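Local atomic coordinates of histidine acid phosphatase (Hafnia alvei, PDB entry 4ARU), a protein that belongs to branch 2 of the histidine phosphatase superfamily, as a histidine acid phosphatase. Residues T242-Q245 with W246-L250. Numbering follows the deposited sequence.
Sequences TEQQ and WNSLL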
loop_
_atom_site.group_PDB
_atom_site.type_symbol
_atom_site.label_atom_id
_atom_site.label_comp_id
_atom_site.label_asym_id
_atom_site.label_seq_id
_atom_site.Cartn_x
_atom_site.Cartn_y
_atom_site.Cartn_z
ATOM N N THR A 242 22.601 7.924 -5.253
ATOM C CA THR A 242 21.955 8.366 -6.490
ATOM C C THR A 242 20.547 7.823 -6.664
ATOM O O THR A 242 20.123 6.845 -6.068
ATOM C CB THR A 242 22.740 7.929 -7.719
ATOM O OG1 THR A 242 22.595 6.528 -7.874
ATOM C CG2 THR A 242 24.214 8.278 -7.614
ATOM N N GLU A 243 19.783 8.526 -7.484
ATOM C CA GLU A 243 18.469 8.083 -7.870
ATOM C C GLU A 243 18.473 6.683 -8.498
ATOM O O GLU A 243 17.626 5.845 -8.198
ATOM C CB GLU A 243 17.918 9.099 -8.861
ATOM C CG GLU A 243 16.667 8.709 -9.630
ATOM C CD GLU A 243 16.324 9.700 -10.719
ATOM O OE1 GLU A 243 16.853 9.634 -11.911
ATOM O OE2 GLU A 243 15.605 10.654 -10.312
ATOM N N GLN A 244 19.465 6.440 -9.358
ATOM C CA GLN A 244 19.607 5.132 -9.997
ATOM C C GLN A 244 19.774 4.050 -8.953
ATOM O O GLN A 244 19.206 2.977 -9.061
ATOM C CB GLN A 244 20.800 5.140 -10.971
ATOM C CG GLN A 244 20.981 3.817 -11.759
ATOM C CD GLN A 244 21.694 2.691 -11.015
ATOM O OE1 GLN A 244 22.572 2.904 -10.175
ATOM N NE2 GLN A 244 21.275 1.475 -11.296
ATOM N N GLN A 245 20.523 4.326 -7.902
ATOM C CA GLN A 245 20.701 3.314 -6.837
ATOM C C GLN A 245 19.414 3.095 -6.081
ATOM O O GLN A 245 19.058 1.971 -5.840
ATOM C CB GLN A 245 21.813 3.742 -5.894
ATOM C CG GLN A 245 23.188 3.619 -6.516
ATOM C CD GLN A 245 24.257 4.270 -5.660
ATOM O OE1 GLN A 245 23.997 5.176 -4.866
ATOM N NE2 GLN A 245 25.479 3.839 -5.867
ATOM N N TRP A 246 18.706 4.156 -5.704
ATOM C CA TRP A 246 17.411 3.991 -5.077
ATOM C C TRP A 246 16.505 3.150 -5.954
ATOM O O TRP A 246 15.824 2.251 -5.455
ATOM C CB TRP A 246 16.718 5.339 -4.835
ATOM C CG TRP A 246 17.137 6.052 -3.583
ATOM C CD1 TRP A 246 17.789 7.209 -3.511
ATOM C CD2 TRP A 246 16.892 5.638 -2.253
ATOM N NE1 TRP A 246 18.012 7.563 -2.188
ATOM C CE2 TRP A 246 17.470 6.600 -1.390
ATOM C CE3 TRP A 246 16.249 4.546 -1.716
ATOM C CZ2 TRP A 246 17.398 6.502 0.010
ATOM C CZ3 TRP A 246 16.192 4.406 -0.324
ATOM C CH2 TRP A 246 16.779 5.384 0.515
ATOM N N ASN A 247 16.465 3.442 -7.252
ATOM C CA ASN A 247 15.559 2.688 -8.119
ATOM C C ASN A 247 15.952 1.250 -8.203
ATOM O O ASN A 247 15.074 0.391 -8.210
ATOM C CB ASN A 247 15.487 3.304 -9.529
ATOM C CG ASN A 247 14.824 4.681 -9.555
ATOM O OD1 ASN A 247 14.121 5.061 -8.626
ATOM N ND2 ASN A 247 15.080 5.427 -10.588
ATOM N N SER A 248 17.240 0.971 -8.262
ATOM C CA SER A 248 17.720 -0.391 -8.406
ATOM C C SER A 248 17.408 -1.189 -7.148
ATOM O O SER A 248 16.958 -2.333 -7.220
ATOM C CB SER A 248 19.234 -0.366 -8.682
ATOM O OG SER A 248 19.746 -1.702 -8.702
ATOM N N LEU A 249 17.583 -0.611 -5.969
ATOM C CA LEU A 249 17.259 -1.343 -4.744
ATOM C C LEU A 249 15.754 -1.579 -4.590
ATOM O O LEU A 249 15.280 -2.680 -4.233
ATOM C CB LEU A 249 17.767 -0.576 -3.537
ATOM C CG LEU A 249 19.274 -0.390 -3.442
ATOM C CD1 LEU A 249 19.681 0.624 -2.344
ATOM C CD2 LEU A 249 19.970 -1.749 -3.262
ATOM N N LEU A 250 14.953 -0.561 -4.886
ATOM C CA LEU A 250 13.500 -0.716 -4.710
ATOM C C LEU A 250 12.900 -1.607 -5.792
ATOM O O LEU A 250 11.840 -2.153 -5.568
ATOM C CB LEU A 250 12.807 0.668 -4.642
ATOM C CG LEU A 250 12.637 1.249 -3.207
ATOM C CD1 LEU A 250 11.782 0.398 -2.246
ATOM C CD2 LEU A 250 13.992 1.555 -2.607
HETATM O O HOH W 1 21.612 -1.464 -10.533
#
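Trp246 N donates to Thr242 O at 3.1 Å with an N-H...O angle of 171°, closing the first of four successive i to i+4 bonds that join 242-245 to 246-250 over the first turns of helix 243-262. Asn247 to Glu243, Ser248 to Gln244 and Leu249 to Gln245 repeat the pattern, the shortest being Asn247 N to Glu243 O at 2.8 Å. Thr242, its backbone extended rather than helical, is the N-cap of helix 243-262. Its OG1 accepts from Gln245 N at 3.0 Å, while Gln245 OE1 accepts from Thr242 N at 3.1 Å; these reciprocal bonds define a capping box and occupy amide N-H groups at the helix start. The return bond is bent, its donor standing above the carbonyl plane of the Gln245 amide, and OE1 also receives His241 N. Placing CG beside the backbone N (chi1 -72°) turns the otherwise extended Gln245 chain back toward the N-terminus. Trp246 sets CD1 3.5 Å from Thr242 O and meets Leu250 CD2 at the edge of its ring, in plane; outside these segments its ring packs on Phe224 and Leu225 of helix 213-229 and meets His228 edge-to-face. On the exposed side, Glu243 and Asn247 run side by side in the same direction, carboxylate and amide planes nearly parallel, with CG of Glu243 3.8 Å from ND2 of Asn247. One water links Gln244 NE2, which donates to it at 3.1 Å, with Ser248 OG, itself bonded to Ser164 OG; the bend in the Gln244 chain at chi2 (-81°) carries NE2 along the helix toward Ser248.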